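PDB 5JP6: putative polysaccharide deacetylase from Bdellovibrio bacteriovorus HD100, which probably removes acetyl groups from peptidoglycan as a zinc-containing deacetylase of carbohydrate esterase family 4. Local coordinates for residues S35-A40 with V44-S49; H62-D67 with N102-S107; E123-M128 with T341-P346; R189-V194 with D220-G225. The protein carries 1 engineered substitution. One frame throughout, in Å; residues are numbered along the deposited sequence.

Interaction 1 of 4, residues S35-A40 with V44-S49; sequences SDNQSA and VEWENS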
loop_
_atom_site.group_PDB
_atom_site.type_symbol
_atom_site.label_atom_id
_atom_site.label_comp_id
_atom_site.label_asym_id
_atom_site.label_seq_id
_atom_site.Cartn_x
_atom_site.Cartn_y
_atom_site.Cartn_z
ATOM N N SER A 35 4.195 -11.438 -16.681
ATOM C CA SER A 35 3.020 -11.887 -17.442
ATOM C C SER A 35 1.714 -11.834 -16.640
ATOM O O SER A 35 0.701 -11.335 -17.137
ATOM C CB SER A 35 3.215 -13.336 -17.932
ATOM O OG SER A 35 2.019 -13.794 -18.580
ATOM N N ASP A 36 1.737 -12.374 -15.413
ATOM C CA ASP A 36 0.524 -12.410 -14.569
ATOM C C ASP A 36 0.100 -10.987 -14.177
ATOM O O ASP A 36 -1.094 -10.687 -14.094
ATOM C CB ASP A 36 0.729 -13.217 -13.284
ATOM C CG ASP A 36 0.754 -14.702 -13.500
ATOM O OD1 ASP A 36 0.642 -15.134 -14.662
ATOM O OD2 ASP A 36 0.869 -15.441 -12.489
ATOM N N ASN A 37 1.073 -10.110 -13.937
ATOM C CA ASN A 37 0.760 -8.735 -13.571
ATOM C C ASN A 37 0.034 -8.017 -14.715
ATOM O O ASN A 37 -0.853 -7.210 -14.505
ATOM C CB ASN A 37 2.025 -7.974 -13.207
ATOM C CG ASN A 37 1.728 -6.582 -12.692
ATOM O OD1 ASN A 37 1.793 -5.617 -13.411
ATOM N ND2 ASN A 37 1.424 -6.500 -11.409
ATOM N N GLN A 38 0.415 -8.327 -15.935
ATOM C CA GLN A 38 -0.244 -7.732 -17.063
ATOM C C GLN A 38 -1.582 -8.359 -17.432
ATOM O O GLN A 38 -2.475 -7.652 -17.884
ATOM C CB GLN A 38 0.728 -7.733 -18.231
ATOM C CG GLN A 38 1.866 -6.722 -18.044
ATOM C CD GLN A 38 1.411 -5.331 -17.508
ATOM O OE1 GLN A 38 0.744 -4.527 -18.222
ATOM N NE2 GLN A 38 1.771 -5.037 -16.258
ATOM N N SER A 39 -1.742 -9.662 -17.223
ATOM C CA SER A 39 -2.951 -10.339 -17.666
ATOM C C SER A 39 -4.080 -10.287 -16.602
ATOM O O SER A 39 -5.273 -10.439 -16.948
ATOM C CB SER A 39 -2.612 -11.775 -18.104
ATOM O OG SER A 39 -2.201 -12.566 -17.011
ATOM N N ALA A 40 -3.722 -10.040 -15.339
ATOM C CA ALA A 40 -4.731 -9.923 -14.266
ATOM C C ALA A 40 -5.743 -8.821 -14.585
ATOM O O ALA A 40 -5.342 -7.722 -14.946
ATOM C CB ALA A 40 -4.059 -9.663 -12.925
ATOM N N VAL A 44 -7.967 -8.702 -7.200
ATOM C CA VAL A 44 -8.172 -10.049 -6.701
ATOM C C VAL A 44 -7.472 -11.078 -7.611
ATOM O O VAL A 44 -6.750 -11.981 -7.122
ATOM C CB VAL A 44 -9.680 -10.381 -6.592
ATOM C CG1 VAL A 44 -9.879 -11.860 -6.267
ATOM C CG2 VAL A 44 -10.337 -9.468 -5.528
ATOM N N GLU A 45 -7.665 -10.953 -8.927
ATOM C CA GLU A 45 -6.974 -11.869 -9.836
ATOM C C GLU A 45 -5.435 -11.832 -9.623
ATOM O O GLU A 45 -4.772 -12.868 -9.578
ATOM C CB GLU A 45 -7.328 -11.566 -11.298
ATOM C CG GLU A 45 -6.965 -12.717 -12.218
ATOM C CD GLU A 45 -7.435 -12.532 -13.652
ATOM O OE1 GLU A 45 -8.285 -11.644 -13.921
ATOM O OE2 GLU A 45 -6.951 -13.294 -14.517
ATOM N N TRP A 46 -4.868 -10.636 -9.462
ATOM C CA TRP A 46 -3.423 -10.511 -9.252
ATOM C C TRP A 46 -3.018 -11.082 -7.913
ATOM O O TRP A 46 -1.942 -11.723 -7.805
ATOM C CB TRP A 46 -2.989 -9.023 -9.341
ATOM C CG TRP A 46 -1.627 -8.693 -8.853
ATOM C CD1 TRP A 46 -1.327 -7.824 -7.825
ATOM C CD2 TRP A 46 -0.357 -9.182 -9.333
ATOM N NE1 TRP A 46 0.018 -7.741 -7.644
ATOM C CE2 TRP A 46 0.640 -8.585 -8.530
ATOM C CE3 TRP A 46 0.031 -10.105 -10.317
ATOM C CZ2 TRP A 46 1.986 -8.816 -8.730
ATOM C CZ3 TRP A 46 1.375 -10.350 -10.496
ATOM C CH2 TRP A 46 2.341 -9.690 -9.710
ATOM N N GLU A 47 -3.863 -10.811 -6.897
ATOM C CA GLU A 47 -3.775 -11.467 -5.587
ATOM C C GLU A 47 -3.762 -12.995 -5.706
ATOM O O GLU A 47 -3.086 -13.651 -4.932
ATOM C CB GLU A 47 -4.933 -11.022 -4.658
ATOM C CG GLU A 47 -4.568 -10.072 -3.522
ATOM C CD GLU A 47 -5.389 -10.352 -2.259
ATOM O OE1 GLU A 47 -6.636 -10.205 -2.300
ATOM O OE2 GLU A 47 -4.791 -10.736 -1.222
ATOM N N ASN A 48 -4.479 -13.554 -6.693
ATOM C CA ASN A 48 -4.490 -15.030 -6.912
ATOM C C ASN A 48 -3.237 -15.595 -7.600
ATOM O O ASN A 48 -3.135 -16.811 -7.739
ATOM C CB ASN A 48 -5.697 -15.466 -7.773
ATOM C CG ASN A 48 -7.020 -15.391 -7.040
ATOM O OD1 ASN A 48 -7.079 -15.402 -5.811
ATOM N ND2 ASN A 48 -8.105 -15.334 -7.811
ATOM N N SER A 49 -2.321 -14.738 -8.068
ATOM C CA SER A 49 -1.126 -15.203 -8.795
ATOM C C SER A 49 -0.201 -16.022 -7.942
ATOM O O SER A 49 -0.031 -15.725 -6.766
ATOM C CB SER A 49 -0.310 -14.040 -9.339
ATOM O OG SER A 49 0.905 -14.506 -9.902
#
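Trp46 reaches from helix 43-47 across to the end of helix 24-39, and its side chain can be followed outward. Its CB rests on Ala40 CB at 3.8 Å. With CG anti to the backbone N (chi1 167°), the indole is carried along the other helix. Beyond CG, CE2 and CZ2 lie nearest to Asn37 ND2. Asn37 ND2 stands over this face, 3.5 Å above the ring plane and displaced toward the rim. The amide is turned almost perpendicular to the indole, with planes 89° apart. At the far end, CZ3 meets the backbone N of Asn37 at 3.5 Å, and Asn37 CB makes a CH-pi contact 4.1 Å from the centroid of the six-membered ring.

Asn37 is held in this place by backbone partners: Trp308 O takes its ND2, and Thr310 N binds its OD1. Trp308 also stacks on Trp46. A hydrogen bond lies further along, where Ser49 OG donates to Asp36 OD2 at 2.8 Å. The carboxylate uses its anti lone pair, and Ser49 OG is also bound to Ala51 N. On the Ala40 side, Glu45 CD lies 3.8 Å from Ala40 CA, while its OE1 binds Gln41 N in the turn.

Helices 24-39 and 43-47 follow each other directly and pack across the short turn between them. The indole lies about 9 Å from the zinc ion, measured between side chain and metal. The bonds at both ends of the buried amide set the rotation of Asn37. Trp46, between this amide and Trp308, is therefore probably held in place by packing.

Interaction 2 of 4, residues H62-D67 with N102-S107; sequences HEFMVD and NRALVS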
loop_
_atom_site.group_PDB
_atom_site.type_symbol
_atom_site.label_atom_id
_atom_site.label_comp_id
_atom_site.label_asym_id
_atom_site.label_seq_id
_atom_site.Cartn_x
_atom_site.Cartn_y
_atom_site.Cartn_z
ATOM N N HIS A 62 13.904 -19.339 1.312
ATOM C CA HIS A 62 13.850 -20.670 1.920
ATOM C C HIS A 62 14.771 -21.651 1.193
ATOM O O HIS A 62 15.569 -22.352 1.817
ATOM C CB HIS A 62 12.426 -21.184 1.965
ATOM C CG HIS A 62 12.297 -22.514 2.620
ATOM N ND1 HIS A 62 12.216 -22.656 3.989
ATOM C CD2 HIS A 62 12.293 -23.766 2.104
ATOM C CE1 HIS A 62 12.129 -23.940 4.287
ATOM N NE2 HIS A 62 12.172 -24.634 3.160
ATOM N N GLU A 63 14.716 -21.655 -0.135
ATOM C CA GLU A 63 15.563 -22.557 -0.920
ATOM C C GLU A 63 17.047 -22.297 -0.693
ATOM O O GLU A 63 17.852 -23.225 -0.577
ATOM C CB GLU A 63 15.235 -22.435 -2.407
ATOM C CG GLU A 63 13.822 -22.906 -2.716
ATOM C CD GLU A 63 13.468 -22.843 -4.177
ATOM O OE1 GLU A 63 14.206 -22.205 -4.975
ATOM O OE2 GLU A 63 12.436 -23.459 -4.525
ATOM N N PHE A 64 17.379 -21.011 -0.626
ATOM C CA PHE A 64 18.743 -20.544 -0.394
ATOM C C PHE A 64 19.245 -20.989 0.983
ATOM O O PHE A 64 20.367 -21.441 1.135
ATOM C CB PHE A 64 18.731 -19.026 -0.562
ATOM C CG PHE A 64 20.076 -18.361 -0.547
ATOM C CD1 PHE A 64 20.698 -18.045 0.656
ATOM C CD2 PHE A 64 20.700 -17.982 -1.731
ATOM C CE1 PHE A 64 21.908 -17.406 0.677
ATOM C CE2 PHE A 64 21.901 -17.319 -1.700
ATOM C CZ PHE A 64 22.508 -17.033 -0.502
ATOM N N MET A 65 18.383 -20.879 1.979
ATOM C CA MET A 65 18.724 -21.264 3.339
ATOM C C MET A 65 18.985 -22.769 3.393
ATOM O O MET A 65 19.964 -23.224 4.005
ATOM C CB MET A 65 17.570 -20.866 4.289
ATOM C CG MET A 65 17.802 -21.315 5.723
ATOM S SD MET A 65 16.522 -20.796 6.866
ATOM C CE MET A 65 15.136 -21.781 6.336
ATOM N N VAL A 66 18.089 -23.559 2.794
ATOM C CA VAL A 66 18.083 -24.998 3.091
ATOM C C VAL A 66 19.058 -25.806 2.248
ATOM O O VAL A 66 19.314 -26.959 2.544
ATOM C CB VAL A 66 16.674 -25.602 3.101
ATOM C CG1 VAL A 66 15.738 -24.817 4.017
ATOM C CG2 VAL A 66 16.111 -25.706 1.684
ATOM N N ASP A 67 19.628 -25.195 1.202
ATOM C CA ASP A 67 20.644 -25.895 0.392
ATOM C C ASP A 67 21.755 -24.952 0.005
ATOM O O ASP A 67 21.667 -24.263 -1.025
ATOM C CB ASP A 67 20.013 -26.535 -0.832
ATOM C CG ASP A 67 20.951 -27.543 -1.527
ATOM O OD1 ASP A 67 22.170 -27.464 -1.324
ATOM O OD2 ASP A 67 20.468 -28.374 -2.335
ATOM N N ASN A 102 16.333 -9.921 1.657
ATOM C CA ASN A 102 16.763 -10.547 0.404
ATOM C C ASN A 102 18.227 -10.226 0.038
ATOM O O ASN A 102 18.700 -10.557 -1.060
ATOM C CB ASN A 102 15.849 -10.089 -0.736
ATOM C CG ASN A 102 14.456 -10.605 -0.584
ATOM O OD1 ASN A 102 14.254 -11.746 -0.108
ATOM N ND2 ASN A 102 13.485 -9.798 -0.966
ATOM N N ARG A 103 18.936 -9.624 0.987
ATOM C CA ARG A 103 20.278 -9.081 0.746
ATOM C C ARG A 103 21.185 -10.107 0.079
ATOM O O ARG A 103 21.910 -9.786 -0.891
ATOM C CB ARG A 103 20.911 -8.564 2.063
ATOM C CG ARG A 103 22.291 -7.960 1.867
ATOM C CD ARG A 103 23.157 -7.978 3.120
ATOM N NE ARG A 103 23.366 -9.338 3.657
ATOM C CZ ARG A 103 24.104 -10.304 3.088
ATOM N NH1 ARG A 103 24.731 -10.117 1.915
ATOM N NH2 ARG A 103 24.202 -11.480 3.695
ATOM N N ALA A 104 21.207 -11.340 0.608
ATOM C CA ALA A 104 22.148 -12.346 0.067
ATOM C C ALA A 104 21.785 -12.811 -1.325
ATOM O O ALA A 104 22.652 -13.218 -2.097
ATOM C CB ALA A 104 22.266 -13.530 0.991
ATOM N N LEU A 105 20.501 -12.780 -1.643
ATOM C CA LEU A 105 20.049 -13.163 -2.982
ATOM C C LEU A 105 20.479 -12.189 -4.065
ATOM O O LEU A 105 20.798 -12.598 -5.191
ATOM C CB LEU A 105 18.536 -13.313 -3.028
ATOM C CG LEU A 105 17.936 -14.523 -2.322
ATOM C CD1 LEU A 105 16.423 -14.449 -2.256
ATOM C CD2 LEU A 105 18.315 -15.812 -2.988
ATOM N N VAL A 106 20.470 -10.902 -3.737
ATOM C CA VAL A 106 20.663 -9.828 -4.747
ATOM C C VAL A 106 21.952 -9.028 -4.585
ATOM O O VAL A 106 22.185 -8.097 -5.347
ATOM C CB VAL A 106 19.451 -8.874 -4.840
ATOM C CG1 VAL A 106 18.213 -9.655 -5.250
ATOM C CG2 VAL A 106 19.265 -8.085 -3.541
ATOM N N SER A 107 22.836 -9.432 -3.669
ATOM C CA SER A 107 24.053 -8.645 -3.375
ATOM C C SER A 107 24.950 -8.441 -4.619
ATOM O O SER A 107 25.635 -7.410 -4.772
ATOM C CB SER A 107 24.847 -9.281 -2.241
ATOM O OG SER A 107 25.160 -10.634 -2.517
#
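Beside the ring of Phe64, the carbonyl O of Ala104 is bound by Lys75 NZ. The same ammonium group also donates to Ser107 OG, so one lysine of helix 71-83 binds two groups of segment 102-107. Ala104 O itself passes 4.1 Å from Phe64 CZ.

Between the two segments themselves the contact is apolar. Phe64 has CG anti to the backbone N (chi1 -172°), which sends its ring out toward helix 103-106. There it meets two neighbouring residues. Ala104 CB sits 3.8 Å from Phe64 CZ and nearly as close to CE1. Leu105 uses a single methyl, CD2, which comes to 3.5 Å from Phe64 CD2 and also touches CG and CB near the root of the ring. The leucine and phenylalanine side chains pass each other in opposite directions.

This is helix packing in the N-terminal all-helical part of the chain, away from the zinc site. Helices 53-66, 71-83 and 103-106 meet here. The disulfide Cys79-Cys109 is a further, covalent link from helix 71-83 to the chain just beyond 103-106. Phe64 also packs on Met74 and on Lys75. Leu105 is buried among Phe57, Trp60 and Arg61 of helix 53-66, with Leu78 of helix 71-83 beside it. At the start of the short helix, Asn102 OD1 binds Arg61 NH1, and its ND2 is taken by Glu96 O.

Interaction 3 of 4, residues E123-M128 with T341-P346; sequences EQRESM and TAEIMP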
loop_
_atom_site.group_PDB
_atom_site.type_symbol
_atom_site.label_atom_id
_atom_site.label_comp_id
_atom_site.label_asym_id
_atom_site.label_seq_id
_atom_site.Cartn_x
_atom_site.Cartn_y
_atom_site.Cartn_z
ATOM N N GLU A 123 13.176 9.359 -15.538
ATOM C CA GLU A 123 12.616 9.621 -16.873
ATOM C C GLU A 123 11.122 9.911 -16.785
ATOM O O GLU A 123 10.599 10.855 -17.404
ATOM C CB GLU A 123 12.852 8.414 -17.773
ATOM C CG GLU A 123 14.289 8.188 -18.170
ATOM C CD GLU A 123 14.507 6.851 -18.864
ATOM O OE1 GLU A 123 13.519 6.139 -19.124
ATOM O OE2 GLU A 123 15.669 6.531 -19.207
ATOM N N GLN A 124 10.449 9.139 -15.931
ATOM C CA GLN A 124 9.002 9.321 -15.687
ATOM C C GLN A 124 8.682 10.691 -15.115
ATOM O O GLN A 124 7.690 11.279 -15.449
ATOM C CB GLN A 124 8.469 8.241 -14.760
ATOM C CG GLN A 124 8.547 6.825 -15.330
ATOM C CD GLN A 124 7.606 6.644 -16.481
ATOM O OE1 GLN A 124 6.396 6.729 -16.321
ATOM N NE2 GLN A 124 8.152 6.410 -17.651
ATOM N N ARG A 125 9.558 11.186 -14.256
ATOM C CA ARG A 125 9.373 12.453 -13.596
ATOM C C ARG A 125 9.430 13.632 -14.589
ATOM O O ARG A 125 8.803 14.682 -14.370
ATOM C CB ARG A 125 10.483 12.563 -12.509
ATOM C CG ARG A 125 10.177 13.335 -11.305
ATOM C CD ARG A 125 11.286 13.202 -10.274
ATOM N NE ARG A 125 11.293 11.922 -9.592
ATOM C CZ ARG A 125 12.296 11.058 -9.634
ATOM N NH1 ARG A 125 13.438 11.372 -10.247
ATOM N NH2 ARG A 125 12.172 9.867 -9.047
ATOM N N GLU A 126 10.154 13.468 -15.695
ATOM C CA GLU A 126 10.419 14.568 -16.648
ATOM C C GLU A 126 9.150 15.169 -17.215
ATOM O O GLU A 126 9.078 16.377 -17.472
ATOM C CB GLU A 126 11.263 14.066 -17.831
ATOM C CG GLU A 126 12.721 13.782 -17.491
ATOM C CD GLU A 126 13.510 13.237 -18.687
ATOM O OE1 GLU A 126 13.081 13.455 -19.857
ATOM O OE2 GLU A 126 14.537 12.559 -18.464
ATOM N N SER A 127 8.145 14.340 -17.436
ATOM C CA SER A 127 6.939 14.800 -18.091
ATOM C C SER A 127 5.838 15.229 -17.129
ATOM O O SER A 127 4.728 15.540 -17.566
ATOM C CB SER A 127 6.423 13.729 -19.059
ATOM O OG SER A 127 6.092 12.544 -18.373
ATOM N N MET A 128 6.143 15.255 -15.833
ATOM C CA MET A 128 5.156 15.685 -14.854
ATOM C C MET A 128 5.296 17.128 -14.500
ATOM O O MET A 128 6.386 17.588 -14.210
ATOM C CB MET A 128 5.298 14.885 -13.596
ATOM C CG MET A 128 4.922 13.455 -13.844
ATOM S SD MET A 128 5.531 12.475 -12.499
ATOM C CE MET A 128 3.990 12.228 -11.668
ATOM N N THR A 341 3.047 4.996 -6.727
ATOM C CA THR A 341 2.017 5.781 -6.054
ATOM C C THR A 341 2.600 6.975 -5.311
ATOM O O THR A 341 2.047 8.106 -5.388
ATOM C CB THR A 341 1.181 4.874 -5.155
ATOM O OG1 THR A 341 0.538 3.890 -5.969
ATOM C CG2 THR A 341 0.129 5.647 -4.331
ATOM N N ALA A 342 3.729 6.767 -4.627
ATOM C CA ALA A 342 4.417 7.902 -3.969
ATOM C C ALA A 342 4.916 8.890 -5.054
ATOM O O ALA A 342 4.808 10.125 -4.884
ATOM C CB ALA A 342 5.549 7.419 -3.069
ATOM N N GLU A 343 5.443 8.377 -6.185
ATOM C CA GLU A 343 5.974 9.249 -7.211
ATOM C C GLU A 343 4.906 10.169 -7.800
ATOM O O GLU A 343 5.221 11.284 -8.197
ATOM C CB GLU A 343 6.595 8.426 -8.357
ATOM C CG GLU A 343 7.814 7.604 -7.973
ATOM C CD GLU A 343 9.089 8.422 -7.885
ATOM O OE1 GLU A 343 9.230 9.499 -8.524
ATOM O OE2 GLU A 343 10.029 7.947 -7.183
ATOM N N ILE A 344 3.667 9.666 -7.916
ATOM C CA ILE A 344 2.595 10.451 -8.531
ATOM C C ILE A 344 1.728 11.213 -7.526
ATOM O O ILE A 344 0.831 11.955 -7.936
ATOM C CB ILE A 344 1.680 9.604 -9.437
ATOM C CG1 ILE A 344 0.878 8.559 -8.641
ATOM C CG2 ILE A 344 2.509 8.955 -10.550
ATOM C CD1 ILE A 344 -0.500 8.327 -9.192
ATOM N N MET A 345 2.028 11.085 -6.228
ATOM C CA MET A 345 1.083 11.611 -5.248
ATOM C C MET A 345 0.924 13.144 -5.319
ATOM O O MET A 345 -0.216 13.650 -5.322
ATOM C CB MET A 345 1.401 11.113 -3.844
ATOM C CG MET A 345 0.303 11.404 -2.813
ATOM S SD MET A 345 -1.339 10.752 -3.256
ATOM C CE MET A 345 -1.000 9.021 -3.551
ATOM N N PRO A 346 2.048 13.903 -5.403
ATOM C CA PRO A 346 1.824 15.359 -5.532
ATOM C C PRO A 346 0.989 15.745 -6.757
ATOM O O PRO A 346 0.097 16.584 -6.670
ATOM C CB PRO A 346 3.249 15.912 -5.627
ATOM C CG PRO A 346 4.074 14.908 -4.877
ATOM C CD PRO A 346 3.482 13.561 -5.206
#
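Arg125 and Glu343 form a salt bridge between helix 110-126 and helix 339-354. Its main bond runs from Arg125 NH2 to Glu343 OE1, 3.0 Å long with an angle of 151° at the hydrogen. The oxygen lies near the guanidinium plane, and it is met on its syn side, with the donor 24° out of the carboxylate plane. Two weak bonds supplement it: Arg125 NE to Glu343 OE1 at 3.4 Å, and Arg125 NH2 to Glu343 OE2, also 3.4 Å. The two flat groups are turned 43° apart, so this is not a flat, paired bidentate bridge.

Both ends have further partners. Arg125 NH1 forms a salt bridge with Asp122 OD1, and NE also makes a weak bond to Gly132 O. Glu343 OE2 is taken by Arg339 NE and by the backbone N of Ala134. Met128 has two conformers; in one its CE comes to 3.8 Å from Ile344 CG2, so this packing is less certain.

The bridge joins the helical N-terminal part to the NodB-homology region. Glu343 is buried, but two arginines and a backbone N-H surround its carboxylate. Such surroundings would probably favour its ionised form.

Interaction 4 of 4, residues R189-V194 with D220-G225; sequences RALKEV and DGHVIG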
loop_
_atom_site.group_PDB
_atom_site.type_symbol
_atom_site.label_atom_id
_atom_site.label_comp_id
_atom_site.label_asym_id
_atom_site.label_seq_id
_atom_site.Cartn_x
_atom_site.Cartn_y
_atom_site.Cartn_z
ATOM N N ARG A 189 4.750 13.454 3.034
ATOM C CA ARG A 189 5.180 14.807 2.643
ATOM C C ARG A 189 4.182 15.410 1.673
ATOM O O ARG A 189 3.791 16.567 1.802
ATOM C CB ARG A 189 6.556 14.788 1.999
ATOM C CG ARG A 189 7.661 14.449 2.973
ATOM C CD ARG A 189 9.014 14.652 2.356
ATOM N NE ARG A 189 9.388 13.593 1.408
ATOM C CZ ARG A 189 10.000 12.449 1.721
ATOM N NH1 ARG A 189 10.273 12.145 2.977
ATOM N NH2 ARG A 189 10.321 11.588 0.766
ATOM N N ALA A 190 3.750 14.599 0.729
ATOM C CA ALA A 190 2.813 15.085 -0.300
ATOM C C ALA A 190 1.473 15.486 0.326
ATOM O O ALA A 190 0.907 16.538 0.016
ATOM C CB ALA A 190 2.611 14.037 -1.373
ATOM N N LEU A 191 0.977 14.654 1.223
ATOM C CA LEU A 191 -0.280 14.945 1.901
ATOM C C LEU A 191 -0.181 16.205 2.730
ATOM O O LEU A 191 -1.073 17.065 2.703
ATOM C CB LEU A 191 -0.711 13.755 2.761
ATOM C CG LEU A 191 -1.083 12.474 2.022
ATOM C CD1 LEU A 191 -1.194 11.307 2.990
ATOM C CD2 LEU A 191 -2.392 12.606 1.260
ATOM N N LYS A 192 0.889 16.296 3.508
ATOM C CA LYS A 192 1.043 17.392 4.441
ATOM C C LYS A 192 1.127 18.744 3.724
ATOM O O LYS A 192 0.584 19.755 4.215
ATOM C CB LYS A 192 2.238 17.189 5.365
ATOM C CG LYS A 192 2.353 18.253 6.452
ATOM C CD LYS A 192 3.491 17.941 7.413
ATOM C CE LYS A 192 3.605 19.073 8.427
ATOM N NZ LYS A 192 4.837 19.028 9.261
ATOM N N GLU A 193 1.834 18.780 2.584
ATOM C CA GLU A 193 2.016 20.021 1.808
ATOM C C GLU A 193 0.699 20.696 1.453
ATOM O O GLU A 193 0.659 21.935 1.290
ATOM C CB GLU A 193 2.699 19.723 0.417
ATOM C CG GLU A 193 4.115 19.460 0.498
ATOM C CD GLU A 193 4.729 19.036 -0.834
ATOM O OE1 GLU A 193 4.109 18.491 -1.838
ATOM O OE2 GLU A 193 5.907 19.185 -0.807
ATOM N N VAL A 194 -0.343 19.876 1.276
ATOM C CA VAL A 194 -1.641 20.379 0.832
ATOM C C VAL A 194 -2.749 20.187 1.891
ATOM O O VAL A 194 -3.948 20.311 1.591
ATOM C CB VAL A 194 -2.029 19.762 -0.532
ATOM C CG1 VAL A 194 -1.004 20.134 -1.591
ATOM C CG2 VAL A 194 -2.226 18.241 -0.431
ATOM N N ASP A 220 1.307 12.922 11.888
ATOM C CA ASP A 220 0.779 13.780 10.841
ATOM C C ASP A 220 -0.756 13.813 10.841
ATOM O O ASP A 220 -1.340 14.443 9.974
ATOM C CB ASP A 220 1.347 13.437 9.447
ATOM C CG ASP A 220 2.741 14.042 9.186
ATOM O OD1 ASP A 220 3.351 14.648 10.128
ATOM O OD2 ASP A 220 3.222 13.860 8.039
ATOM N N GLY A 221 -1.406 13.158 11.813
ATOM C CA GLY A 221 -2.860 13.294 12.015
ATOM C C GLY A 221 -3.735 12.337 11.229
ATOM O O GLY A 221 -4.951 12.463 11.226
ATOM N N HIS A 222 -3.121 11.327 10.624
ATOM C CA HIS A 222 -3.877 10.403 9.801
ATOM C C HIS A 222 -4.560 9.332 10.656
ATOM O O HIS A 222 -4.187 9.084 11.803
ATOM C CB HIS A 222 -2.952 9.770 8.773
ATOM C CG HIS A 222 -2.251 10.768 7.919
ATOM N ND1 HIS A 222 -2.903 11.585 7.029
ATOM C CD2 HIS A 222 -0.946 11.107 7.865
ATOM C CE1 HIS A 222 -2.018 12.375 6.440
ATOM N NE2 HIS A 222 -0.823 12.090 6.924
ATOM N N VAL A 223 -5.564 8.716 10.066
ATOM C CA VAL A 223 -6.223 7.540 10.648
ATOM C C VAL A 223 -5.369 6.319 10.333
ATOM O O VAL A 223 -4.867 6.169 9.218
ATOM C CB VAL A 223 -7.685 7.412 10.177
ATOM C CG1 VAL A 223 -8.198 6.009 10.389
ATOM C CG2 VAL A 223 -8.533 8.444 10.882
ATOM N N ILE A 224 -5.185 5.455 11.330
ATOM C CA ILE A 224 -4.415 4.233 11.175
ATOM C C ILE A 224 -5.176 3.044 11.751
ATOM O O ILE A 224 -5.370 2.961 12.950
ATOM C CB ILE A 224 -3.033 4.323 11.815
ATOM C CG1 ILE A 224 -2.299 5.583 11.375
ATOM C CG2 ILE A 224 -2.217 3.062 11.497
ATOM C CD1 ILE A 224 -0.988 5.784 12.126
ATOM N N GLY A 225 -5.594 2.152 10.841
ATOM C CA GLY A 225 -6.143 0.856 11.183
ATOM C C GLY A 225 -5.273 -0.235 10.614
ATOM O O GLY A 225 -4.060 -0.079 10.490
#
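Leu191 and Lys192 of helix 183-193 pack on His222 and Asp220 of the turn leading into strand 223-227. This is side-chain packing between a helix and a turn, within the NodB-homology region. The turn follows helix 211-219.

The buried half is leucine against imidazole. Leu191 CD1 lies 3.7 Å from His222 CE1 and 4.0 Å from His222 NE2. Leu191 CB also comes within 4.1 Å of the same CE1. The methyl approaches the CE1-NE2 side of the ring obliquely. His222 has CG anti to its carbonyl carbon (chi1 -56°), which swings the ring back toward the helix. Its rotation is fixed by outside partners: ND1 is bound to the backbone N of Ala198, and Phe200 meets the ring edge-to-face. Since ND1 accepts that bond, a neutral ring would probably carry its proton on NE2.

The outer half is looser. The extended chain of Lys192 runs past Asp220 nearly at a right angle, with Lys192 CD 4.1 Å from Asp220 OD2. Any attraction between the charged ends is probably weak, since Lys192 NZ and Asp220 OD1 are 4.7 Å apart. Gly221 closes helix 211-219 with a Schellman motif, its positive phi of 88° turning the chain toward the strand.

Strands 170-176, 199-202 and 223-227 lie parallel and in that order in the sheet, linked by beta-alpha-beta crossovers. Helix 183-193 belongs to the first crossover and helix 211-219 to the second. Leu188 of the former also touches Asp220 and His222, and Val217 of the latter packs on His222.

In the fold
Interactions 1 and 2 both lie in the helical N-terminal part, with centres about 25 Å apart, yet differ in chemistry. Interaction 1 mixes an aromatic face with polar bonds, and its Trp46 lies about 9 Å from the zinc ion. Interaction 2 is hydrocarbon packing across its segments. Interaction 3 joins that helical part to the NodB-homology region, chiefly through charge. Interaction 4 lies wholly in that region and has the centre nearest the middle of the chain, though its lysine is at the surface. No contact is fully buried. Interactions 3 and 4 meet directly: Met345 CG and Pro346 CG pack on Ala190 CB at 3.8 and 3.9 Å, so helices 339-354 and 183-193 are neighbours.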